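Local coordinates for APL1 (PDB 3O6N), which probably pairs with the leucine-rich repeat protein LRIM1 in a heterodimer that regulates complement-like immunity in the mosquito Anopheles gambiae, at residues A[20-25]-A[49-54]; A[35-40]-A[59-64]; A[316-321]-A[333-338]; A[344-349]-A[366-371]. All coordinates share one frame; numbering follows the deposited sequence.

Contact 1: residues A[20-25]-A[49-54]; sequences DCVFYD and IVTFKN
C21 and F23 of strand 21-24 exchange backbone hydrogen bonds with T51 and K53 of parallel strand 49-53, at the N-terminal end of the leucine-rich repeat solenoid. Strand 21-24 is the outermost strand here. Backbone donors and acceptors alternate between the two. T51 N bonds to C21 O at 3.0 Å, F23 N to T51 O at 3.0 Å, and K53 N to F23 O at 2.8 Å. From beyond the strand, D25 N adds the last bond, to K53 O, which also accepts from S55 OG.

At the other end a carboxylate extends the pattern. I49 N donates to D20 OD1 at 2.8 Å, on the syn side and 25° out of the carboxylate plane. The chi1 of 43° holds D20 CG between its own N and carbonyl carbon and swings OD1 to I49. I49 O accepts D20 N and, weakly, C21 N. The backbone of V50 serves the next turn, bonding to L73 and N75.

C21, F23, V50 and F52 share the inner face. C21 SG is tied to C12 in a disulfide. F23 and F52 form an offset stack, their centroids 5.0 Å apart and their planes at 30°. The methyl F23 meets at its edge is V50 CG1. On the other face, V22 CG2 touches T51 CG2 at 3.6 Å. Beside this pair, K53 CB sits over one face of the Y24 ring, 3.8 Å from its centroid.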
# COMPACT_ATOMS: atom_id res chain seq x y z
N ASP A 20 31.06 -9.34 0.57
CA ASP A 20 32.40 -9.88 0.75
C ASP A 20 32.89 -9.87 2.20
O ASP A 20 34.05 -10.17 2.47
CB ASP A 20 33.42 -9.16 -0.16
CG ASP A 20 33.22 -7.66 -0.20
OD1 ASP A 20 32.55 -7.11 0.70
OD2 ASP A 20 33.75 -7.03 -1.14
N CYS A 21 32.00 -9.54 3.14
CA CYS A 21 32.34 -9.62 4.56
C CYS A 21 31.15 -10.04 5.41
O CYS A 21 30.21 -9.26 5.61
CB CYS A 21 32.91 -8.31 5.10
SG CYS A 21 33.21 -8.34 6.91
N VAL A 22 31.20 -11.25 5.94
CA VAL A 22 30.19 -11.73 6.86
C VAL A 22 30.77 -11.94 8.26
O VAL A 22 31.66 -12.78 8.45
CB VAL A 22 29.55 -13.05 6.37
CG1 VAL A 22 28.46 -13.50 7.33
CG2 VAL A 22 29.00 -12.87 4.96
N PHE A 23 30.29 -11.16 9.22
CA PHE A 23 30.68 -11.33 10.61
C PHE A 23 29.81 -12.41 11.24
O PHE A 23 28.62 -12.51 10.95
CB PHE A 23 30.50 -10.03 11.40
CG PHE A 23 31.44 -8.93 10.98
CD1 PHE A 23 32.77 -8.96 11.35
CD2 PHE A 23 30.98 -7.85 10.25
CE1 PHE A 23 33.64 -7.95 10.98
CE2 PHE A 23 31.84 -6.83 9.87
CZ PHE A 23 33.17 -6.88 10.24
N TYR A 24 30.42 -13.22 12.10
CA TYR A 24 29.70 -14.28 12.80
C TYR A 24 29.81 -14.13 14.31
O TYR A 24 30.88 -13.82 14.84
CB TYR A 24 30.24 -15.66 12.39
CG TYR A 24 29.51 -16.29 11.22
CD1 TYR A 24 28.37 -17.04 11.42
CD2 TYR A 24 29.98 -16.13 9.92
CE1 TYR A 24 27.70 -17.63 10.36
CE2 TYR A 24 29.31 -16.71 8.85
CZ TYR A 24 28.17 -17.46 9.08
OH TYR A 24 27.51 -18.03 8.02
N ASP A 25 28.70 -14.35 15.00
CA ASP A 25 28.68 -14.44 16.45
C ASP A 25 29.17 -13.18 17.16
O ASP A 25 29.88 -13.26 18.16
CB ASP A 25 29.51 -15.65 16.91
CG ASP A 25 29.02 -16.94 16.29
OD1 ASP A 25 27.82 -17.24 16.42
OD2 ASP A 25 29.83 -17.65 15.65
N ILE A 49 30.69 -5.08 0.95
CA ILE A 49 29.39 -5.63 1.32
C ILE A 49 29.49 -6.27 2.70
O ILE A 49 30.23 -7.23 2.91
CB ILE A 49 28.91 -6.69 0.31
CG1 ILE A 49 29.35 -6.32 -1.11
CG2 ILE A 49 27.40 -6.85 0.39
CD1 ILE A 49 28.79 -5.01 -1.62
N VAL A 50 28.73 -5.73 3.65
CA VAL A 50 28.86 -6.17 5.03
C VAL A 50 27.54 -6.67 5.60
O VAL A 50 26.53 -5.96 5.57
CB VAL A 50 29.39 -5.04 5.94
CG1 VAL A 50 29.32 -5.45 7.40
CG2 VAL A 50 30.80 -4.67 5.54
N THR A 51 27.55 -7.89 6.12
CA THR A 51 26.39 -8.43 6.80
C THR A 51 26.80 -9.22 8.04
O THR A 51 27.97 -9.53 8.22
CB THR A 51 25.54 -9.33 5.87
OG1 THR A 51 24.25 -9.50 6.45
CG2 THR A 51 26.20 -10.68 5.70
N PHE A 52 25.82 -9.52 8.88
CA PHE A 52 26.07 -10.24 10.12
C PHE A 52 25.24 -11.51 10.18
O PHE A 52 24.13 -11.56 9.65
CB PHE A 52 25.71 -9.35 11.32
CG PHE A 52 26.63 -8.18 11.49
CD1 PHE A 52 27.56 -8.16 12.52
CD2 PHE A 52 26.57 -7.10 10.62
CE1 PHE A 52 28.41 -7.08 12.68
CE2 PHE A 52 27.43 -6.02 10.78
CZ PHE A 52 28.34 -6.02 11.81
N LYS A 53 25.79 -12.54 10.81
CA LYS A 53 25.05 -13.78 11.02
C LYS A 53 25.15 -14.21 12.48
O LYS A 53 26.21 -14.12 13.09
CB LYS A 53 25.58 -14.89 10.10
CG LYS A 53 25.25 -14.68 8.63
CD LYS A 53 23.75 -14.57 8.42
CE LYS A 53 23.41 -14.33 6.96
NZ LYS A 53 21.95 -14.15 6.76
N ASN A 54 24.03 -14.65 13.04
CA ASN A 54 23.98 -15.09 14.42
C ASN A 54 24.61 -14.05 15.35
O ASN A 54 25.40 -14.37 16.23
CB ASN A 54 24.70 -16.43 14.57
CG ASN A 54 23.96 -17.39 15.48
OD1 ASN A 54 23.44 -17.00 16.52
ND2 ASN A 54 23.91 -18.66 15.09

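Contact 2: residues A[35-40]-A[59-64]; sequences VYFGFE and KLPAAL
The F37 ring has L64 CD1 over one face and P61 CG at its edge. CD1 is 4.1 Å from the ring centroid and 19° off the normal, a CH-pi contact. It lies nearer the rim than the middle, on the CG and CD1 side of the ring. L64 CG turns away from the backbone N (chi1 173°), and the bend at chi2 (58°) then lays the CD1 branch over F37. P61 CG approaches F37 CE2 at 3.8 Å, near the ring plane.

The CD2 side of the ring rests on the start of helix 63-67. F37 CD2 comes within 3.6 Å of L64 CA and 4.1 Å of A63 CB. That same A63 methyl packs on V35 O at 3.5 Å. One water links the backbones. It accepts from F37 N at 2.8 Å and donates weakly to A63 O at 3.3 Å.

This is apolar packing in the N-terminal part of the leucine-rich repeat domain. It joins the strand 36-37 region to the connection that follows strand 59-60. Strand 36-37 pairs in parallel with strand 9-10, through Y36 and G38 to P8 and Y10. Strand 59-60 pairs with strand 83-84. I28 of strand 27-28 touches both F37 and P61, while F52 of strand 49-53 packs on both F37 and L64.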
# COMPACT_ATOMS: atom_id res chain seq x y z
N VAL A 35 34.83 -2.53 21.35
CA VAL A 35 35.15 -3.82 20.75
C VAL A 35 35.91 -3.59 19.44
O VAL A 35 35.98 -2.47 18.96
CB VAL A 35 33.87 -4.65 20.49
CG1 VAL A 35 34.21 -5.99 19.87
CG2 VAL A 35 33.10 -4.85 21.79
N TYR A 36 36.48 -4.65 18.88
CA TYR A 36 37.28 -4.53 17.66
C TYR A 36 36.66 -5.25 16.46
O TYR A 36 36.18 -6.38 16.59
CB TYR A 36 38.70 -5.05 17.89
CG TYR A 36 39.50 -4.20 18.84
CD1 TYR A 36 39.48 -2.81 18.75
CD2 TYR A 36 40.29 -4.78 19.82
CE1 TYR A 36 40.22 -2.03 19.62
CE2 TYR A 36 41.03 -4.01 20.70
CZ TYR A 36 40.99 -2.63 20.59
OH TYR A 36 41.73 -1.86 21.45
N PHE A 37 36.70 -4.59 15.31
CA PHE A 37 36.23 -5.16 14.05
C PHE A 37 37.37 -5.20 13.04
O PHE A 37 38.14 -4.26 12.94
CB PHE A 37 35.07 -4.33 13.48
CG PHE A 37 33.78 -4.48 14.23
CD1 PHE A 37 32.94 -5.55 13.97
CD2 PHE A 37 33.41 -3.57 15.19
CE1 PHE A 37 31.75 -5.70 14.66
CE2 PHE A 37 32.22 -3.71 15.89
CZ PHE A 37 31.39 -4.78 15.62
N GLY A 38 37.46 -6.30 12.30
CA GLY A 38 38.45 -6.45 11.25
C GLY A 38 39.89 -6.37 11.74
O GLY A 38 40.18 -6.67 12.90
N PHE A 39 40.79 -5.97 10.85
CA PHE A 39 42.20 -5.80 11.19
C PHE A 39 42.48 -4.40 11.71
O PHE A 39 41.82 -3.44 11.33
CB PHE A 39 43.07 -6.07 9.96
CG PHE A 39 43.06 -7.51 9.52
CD1 PHE A 39 43.92 -8.43 10.08
CD2 PHE A 39 42.18 -7.93 8.53
CE1 PHE A 39 43.91 -9.75 9.67
CE2 PHE A 39 42.16 -9.25 8.12
CZ PHE A 39 43.03 -10.16 8.69
N GLU A 40 43.48 -4.29 12.58
CA GLU A 40 43.89 -2.99 13.10
C GLU A 40 44.27 -2.06 11.96
O GLU A 40 43.96 -0.87 11.99
CB GLU A 40 45.05 -3.15 14.08
CG GLU A 40 45.57 -1.83 14.62
CD GLU A 40 46.62 -2.01 15.68
OE1 GLU A 40 46.46 -2.92 16.53
OE2 GLU A 40 47.62 -1.26 15.67
N LYS A 59 23.69 -1.92 20.98
CA LYS A 59 24.09 -0.57 20.59
C LYS A 59 25.06 -0.68 19.42
O LYS A 59 26.05 -1.40 19.50
CB LYS A 59 24.73 0.18 21.75
CG LYS A 59 25.29 1.54 21.36
CD LYS A 59 25.76 2.34 22.57
CE LYS A 59 26.26 3.72 22.16
NZ LYS A 59 26.58 4.58 23.33
N LEU A 60 24.77 0.03 18.33
CA LEU A 60 25.66 0.04 17.18
C LEU A 60 26.87 0.92 17.47
O LEU A 60 26.73 2.13 17.66
CB LEU A 60 24.92 0.55 15.94
CG LEU A 60 25.70 0.52 14.63
CD1 LEU A 60 25.96 -0.92 14.19
CD2 LEU A 60 24.96 1.29 13.55
N PRO A 61 28.07 0.32 17.49
CA PRO A 61 29.30 1.03 17.87
C PRO A 61 29.95 1.77 16.70
O PRO A 61 29.80 1.36 15.55
CB PRO A 61 30.22 -0.10 18.33
CG PRO A 61 29.81 -1.26 17.47
CD PRO A 61 28.32 -1.11 17.23
N ALA A 62 30.67 2.84 17.01
CA ALA A 62 31.43 3.57 16.00
C ALA A 62 32.58 2.73 15.45
O ALA A 62 33.06 2.96 14.34
CB ALA A 62 31.96 4.88 16.58
N ALA A 63 33.02 1.75 16.23
CA ALA A 63 34.17 0.93 15.88
C ALA A 63 34.01 0.21 14.55
O ALA A 63 34.99 -0.05 13.86
CB ALA A 63 34.48 -0.06 16.99
N LEU A 64 32.77 -0.12 14.18
CA LEU A 64 32.53 -0.88 12.96
C LEU A 64 32.97 -0.11 11.72
O LEU A 64 33.83 -0.57 10.98
CB LEU A 64 31.05 -1.26 12.84
CG LEU A 64 30.64 -1.92 11.52
CD1 LEU A 64 31.44 -3.20 11.27
CD2 LEU A 64 29.14 -2.21 11.51
O HOH W 1 37.34 -1.89 15.33

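Contact 3: residues A[316-321]-A[333-338]; sequences QFDRLE and LKLSTH
A type I beta turn from F317 to L320, in the connection that leads to strand 322-324, presents the D318 carboxylate to S336. Both oxygens are used. S336 N donates to D318 OD1 at 2.9 Å. The bond is nearly straight, 174° at the hydrogen, and comes in on the syn side, somewhat out of the carboxylate plane. S336 OG donates to D318 OD2 at 2.6 Å, from 39° above that plane. Two bonds from one residue therefore fix the rotation of the carboxylate. The S336 hydroxyl lies beside its own backbone N (chi1 -63°), which lets both donors reach the same acid. The acid also packs against carbon, with D318 OD1 3.6 Å from L335 CA.

The two segments lie in successive connections of the leucine-rich repeat solenoid. Segment 316-321 leads into strand 322-324, and segment 333-338 runs between that strand and strand 343-345. Their contact joins neighbouring turns away from the parallel strands.

Leucines fill the inner part. L333 CD1 approaches F317 CD2 at 3.6 Å and CE2 at 3.7 Å, oblique to the ring. L335 CD2 lies 4.0 Å from F317 CB and 3.9 Å from D318 OD1, so one methyl touches both neighbours, meeting F317 at CB rather than at the ring.

Further out, L359 of helix 353-359 packs on both L333 and L335, and F317 also rests on L300 of strand 299-301. T340 OG1 bonds to D318 O and L320 O. Q314 NE2 makes a weak bond to S336 OG.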
# COMPACT_ATOMS: atom_id res chain seq x y z
N GLN A 316 -23.22 -2.71 -18.96
CA GLN A 316 -21.95 -2.77 -18.23
C GLN A 316 -21.66 -4.20 -17.79
O GLN A 316 -20.54 -4.70 -17.97
CB GLN A 316 -21.97 -1.84 -17.01
CG GLN A 316 -20.68 -1.85 -16.21
CD GLN A 316 -19.51 -1.25 -16.98
OE1 GLN A 316 -19.23 -0.06 -16.86
NE2 GLN A 316 -18.83 -2.07 -17.76
N PHE A 317 -22.66 -4.86 -17.22
CA PHE A 317 -22.52 -6.23 -16.73
C PHE A 317 -22.15 -7.22 -17.83
O PHE A 317 -21.38 -8.15 -17.62
CB PHE A 317 -23.81 -6.70 -16.06
CG PHE A 317 -24.18 -5.93 -14.81
CD1 PHE A 317 -23.23 -5.24 -14.09
CD2 PHE A 317 -25.50 -5.92 -14.36
CE1 PHE A 317 -23.57 -4.54 -12.94
CE2 PHE A 317 -25.85 -5.22 -13.22
CZ PHE A 317 -24.88 -4.53 -12.50
N ASP A 318 -22.73 -7.02 -19.02
CA ASP A 318 -22.56 -7.93 -20.15
C ASP A 318 -21.10 -8.08 -20.58
O ASP A 318 -20.74 -9.09 -21.18
CB ASP A 318 -23.37 -7.45 -21.36
CG ASP A 318 -24.82 -7.89 -21.31
OD1 ASP A 318 -25.15 -8.84 -20.56
OD2 ASP A 318 -25.64 -7.29 -22.03
N ARG A 319 -20.29 -7.07 -20.27
CA ARG A 319 -18.89 -7.04 -20.71
C ARG A 319 -17.91 -7.53 -19.65
O ARG A 319 -16.72 -7.66 -19.92
CB ARG A 319 -18.49 -5.61 -21.10
CG ARG A 319 -19.45 -4.90 -22.03
CD ARG A 319 -18.96 -3.49 -22.30
NE ARG A 319 -17.60 -3.49 -22.83
CZ ARG A 319 -17.30 -3.49 -24.12
NH1 ARG A 319 -18.28 -3.49 -25.02
NH2 ARG A 319 -16.04 -3.50 -24.52
N LEU A 320 -18.40 -7.78 -18.45
CA LEU A 320 -17.52 -8.16 -17.34
C LEU A 320 -17.12 -9.63 -17.37
O LEU A 320 -17.77 -10.45 -18.01
CB LEU A 320 -18.20 -7.85 -16.00
CG LEU A 320 -18.54 -6.38 -15.74
CD1 LEU A 320 -19.36 -6.26 -14.47
CD2 LEU A 320 -17.25 -5.57 -15.63
N GLU A 321 -16.04 -9.95 -16.66
CA GLU A 321 -15.66 -11.33 -16.45
C GLU A 321 -16.04 -11.74 -15.03
O GLU A 321 -16.42 -12.88 -14.80
CB GLU A 321 -14.16 -11.52 -16.69
CG GLU A 321 -13.75 -11.35 -18.15
CD GLU A 321 -12.25 -11.39 -18.35
OE1 GLU A 321 -11.52 -11.71 -17.39
OE2 GLU A 321 -11.79 -11.08 -19.48
N LEU A 333 -32.00 -9.07 -12.25
CA LEU A 333 -30.75 -8.98 -12.99
C LEU A 333 -30.99 -9.54 -14.38
O LEU A 333 -31.58 -10.61 -14.54
CB LEU A 333 -29.65 -9.78 -12.28
CG LEU A 333 -28.29 -9.79 -12.97
CD1 LEU A 333 -27.68 -8.39 -12.98
CD2 LEU A 333 -27.33 -10.79 -12.31
N LYS A 334 -30.53 -8.81 -15.40
CA LYS A 334 -30.67 -9.25 -16.78
C LYS A 334 -29.31 -9.35 -17.45
O LYS A 334 -28.48 -8.44 -17.33
CB LYS A 334 -31.55 -8.28 -17.57
CG LYS A 334 -33.03 -8.36 -17.27
CD LYS A 334 -33.80 -7.38 -18.15
CE LYS A 334 -35.29 -7.47 -17.92
NZ LYS A 334 -36.02 -6.47 -18.75
N LEU A 335 -29.08 -10.44 -18.16
CA LEU A 335 -27.85 -10.62 -18.93
C LEU A 335 -28.20 -11.02 -20.36
O LEU A 335 -29.17 -11.74 -20.59
CB LEU A 335 -26.97 -11.71 -18.29
CG LEU A 335 -26.35 -11.45 -16.91
CD1 LEU A 335 -25.59 -12.68 -16.45
CD2 LEU A 335 -25.43 -10.23 -16.94
N SER A 336 -27.41 -10.54 -21.31
CA SER A 336 -27.58 -10.91 -22.71
C SER A 336 -27.07 -12.33 -22.94
O SER A 336 -26.27 -12.84 -22.15
CB SER A 336 -26.82 -9.95 -23.62
OG SER A 336 -27.34 -8.63 -23.51
N THR A 337 -27.52 -12.95 -24.02
CA THR A 337 -27.11 -14.31 -24.35
C THR A 337 -25.60 -14.40 -24.51
O THR A 337 -24.99 -15.44 -24.25
CB THR A 337 -27.78 -14.78 -25.66
OG1 THR A 337 -29.20 -14.58 -25.57
CG2 THR A 337 -27.50 -16.26 -25.90
N HIS A 338 -24.98 -13.29 -24.92
CA HIS A 338 -23.56 -13.27 -25.25
C HIS A 338 -22.68 -12.64 -24.17
O HIS A 338 -21.55 -12.24 -24.44
CB HIS A 338 -23.36 -12.51 -26.56
CG HIS A 338 -23.85 -11.10 -26.52
ND1 HIS A 338 -23.15 -10.08 -25.92
CD2 HIS A 338 -24.99 -10.54 -27.00
CE1 HIS A 338 -23.83 -8.95 -26.03
NE2 HIS A 338 -24.95 -9.20 -26.68

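Contact 4: residues A[344-349]-A[366-371]; sequences LTLSHN and PAVDDA. With NAG (2-acetamido-2-deoxy-beta-D-glucopyranose), chain D.
D370 turns its carboxylate to L346 and S347 and accepts three bonds from them. L346 N donates to the syn lone pair of D370 OD1 at 2.8 Å. D370 OD2 takes S347 N at 2.9 Å and S347 OG at 2.7 Å, both from the same face of the carboxylate and well above its plane. With chi1 at 61°, D370 CG stands between its own N and carbonyl carbon, which points the acid at these donors.

Before this grip the backbones meet in a single bridge. L344 N bonds to A367 O at 2.9 Å, and D369 N returns to L344 O at 2.8 Å. L346 CD1 touches V368 CG1 at 4.0 Å, the two side chains crossing at about a right angle.

Strand 343-345 is the last of the parallel strands. Segment 366-371 runs alongside it where the next repeat would otherwise lie, as in the C-terminal caps of leucine-rich repeat proteins. Disulfides C353-C387 and C375-C386 lie in this cap.

H348 ND1 donates to S347 OG at 3.1 Å, in its ring plane. Further bonds tie segment 344-349 to the preceding turn. N349 ND2 bonds to L325 O as well as to L346 O, while N349 OD1 accepts I330 N. T345 OG1 bonds to D326 OD1. At the surface, D369 OD1 makes a weak bond, 3.4 Å, with N2 of the attached N-acetylglucosamine, which also bonds to Y324 OH.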
# COMPACT_ATOMS: atom_id res chain seq x y z
N LEU A 344 -19.75 -15.04 -11.03
CA LEU A 344 -20.88 -14.22 -10.61
C LEU A 344 -21.37 -14.63 -9.23
O LEU A 344 -21.60 -15.81 -8.99
CB LEU A 344 -22.01 -14.35 -11.63
CG LEU A 344 -23.34 -13.62 -11.38
CD1 LEU A 344 -23.13 -12.11 -11.37
CD2 LEU A 344 -24.37 -14.03 -12.43
N THR A 345 -21.52 -13.67 -8.31
CA THR A 345 -22.13 -13.97 -7.01
C THR A 345 -23.49 -13.29 -6.90
O THR A 345 -23.66 -12.14 -7.33
CB THR A 345 -21.24 -13.58 -5.82
OG1 THR A 345 -20.98 -12.17 -5.84
CG2 THR A 345 -19.91 -14.35 -5.86
N LEU A 346 -24.46 -14.00 -6.32
CA LEU A 346 -25.86 -13.58 -6.36
C LEU A 346 -26.61 -13.77 -5.04
O LEU A 346 -27.74 -13.31 -4.89
CB LEU A 346 -26.60 -14.36 -7.45
CG LEU A 346 -26.09 -14.21 -8.88
CD1 LEU A 346 -26.76 -15.24 -9.79
CD2 LEU A 346 -26.33 -12.79 -9.39
N SER A 347 -25.99 -14.47 -4.10
CA SER A 347 -26.70 -14.85 -2.88
C SER A 347 -26.94 -13.67 -1.94
O SER A 347 -26.35 -12.60 -2.09
CB SER A 347 -25.98 -16.00 -2.16
OG SER A 347 -24.79 -15.56 -1.52
N HIS A 348 -27.83 -13.88 -0.98
CA HIS A 348 -28.18 -12.85 -0.01
C HIS A 348 -28.67 -11.58 -0.70
O HIS A 348 -28.11 -10.50 -0.50
CB HIS A 348 -27.00 -12.53 0.91
CG HIS A 348 -26.59 -13.67 1.78
ND1 HIS A 348 -25.76 -14.68 1.34
CD2 HIS A 348 -26.92 -13.98 3.06
CE1 HIS A 348 -25.57 -15.55 2.32
NE2 HIS A 348 -26.27 -15.15 3.37
N ASN A 349 -29.72 -11.72 -1.50
CA ASN A 349 -30.39 -10.56 -2.09
C ASN A 349 -31.90 -10.63 -1.86
O ASN A 349 -32.34 -11.14 -0.83
CB ASN A 349 -30.02 -10.43 -3.57
CG ASN A 349 -28.73 -9.67 -3.78
OD1 ASN A 349 -28.68 -8.46 -3.56
ND2 ASN A 349 -27.66 -10.36 -4.19
N PRO A 366 -20.78 -23.82 -12.51
CA PRO A 366 -20.20 -23.06 -11.40
C PRO A 366 -19.81 -21.60 -11.70
O PRO A 366 -19.15 -20.99 -10.86
CB PRO A 366 -18.94 -23.86 -11.08
CG PRO A 366 -18.50 -24.37 -12.41
CD PRO A 366 -19.77 -24.64 -13.20
N ALA A 367 -20.19 -21.05 -12.85
CA ALA A 367 -19.94 -19.63 -13.11
C ALA A 367 -20.57 -18.82 -11.98
O ALA A 367 -19.92 -17.96 -11.37
CB ALA A 367 -20.49 -19.20 -14.45
N VAL A 368 -21.84 -19.10 -11.70
CA VAL A 368 -22.48 -18.62 -10.48
C VAL A 368 -21.80 -19.31 -9.30
O VAL A 368 -21.88 -20.53 -9.16
CB VAL A 368 -23.99 -18.91 -10.47
CG1 VAL A 368 -24.59 -18.53 -9.13
CG2 VAL A 368 -24.67 -18.14 -11.61
N ASP A 369 -21.14 -18.52 -8.47
CA ASP A 369 -20.22 -19.07 -7.47
C ASP A 369 -20.89 -19.40 -6.14
O ASP A 369 -20.31 -20.11 -5.32
CB ASP A 369 -19.07 -18.09 -7.24
CG ASP A 369 -17.99 -18.66 -6.34
OD1 ASP A 369 -17.35 -19.65 -6.75
OD2 ASP A 369 -17.78 -18.13 -5.24
N ASP A 370 -22.10 -18.89 -5.93
CA ASP A 370 -22.74 -19.05 -4.64
C ASP A 370 -24.22 -19.47 -4.71
O ASP A 370 -24.77 -19.69 -5.78
CB ASP A 370 -22.58 -17.79 -3.79
CG ASP A 370 -23.21 -16.56 -4.43
OD1 ASP A 370 -23.60 -16.62 -5.61
OD2 ASP A 370 -23.31 -15.52 -3.74
N ALA A 371 -24.83 -19.57 -3.54
CA ALA A 371 -26.23 -19.98 -3.42
C ALA A 371 -26.75 -19.63 -2.03
O ALA A 371 -25.97 -19.36 -1.12
CB ALA A 371 -26.37 -21.47 -3.68
C1 NAG D . -15.27 -16.35 -7.91
C2 NAG D . -14.12 -17.31 -7.56
C3 NAG D . -13.93 -17.45 -6.05
C4 NAG D . -13.95 -16.10 -5.35
C5 NAG D . -15.17 -15.29 -5.79
C6 NAG D . -15.16 -13.92 -5.13
C7 NAG D . -13.62 -19.10 -9.11
C8 NAG D . -14.07 -20.39 -9.73
N2 NAG D . -14.38 -18.61 -8.14
O3 NAG D . -12.69 -18.08 -5.80
O4 NAG D . -13.99 -16.30 -3.96
O5 NAG D . -15.17 -15.14 -7.19
O6 NAG D . -16.22 -13.82 -4.21
O7 NAG D . -12.59 -18.54 -9.51
O HOH W 2 -23.49 -17.60 0.36

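Contacts 1 and 2 lie at the N-terminal end of the solenoid, contacts 3 and 4 at the other, with the centres of contacts 1 and 4 about 55 Å apart. Contacts 2 and 3 are buried, while contacts 1 and 4 are partly exposed. Contact 1 holds the first strand of the parallel series and contact 4 the last. Backbone pairing is regular in contact 1 but shrinks to one bridge in contact 4. Contact 2 is mainly apolar; contacts 3 and 4 each turn on an aspartate that grips a serine through both N and OG. F23 packs on F37 between contacts 1 and 2, and L333 on L346 between contacts 3 and 4.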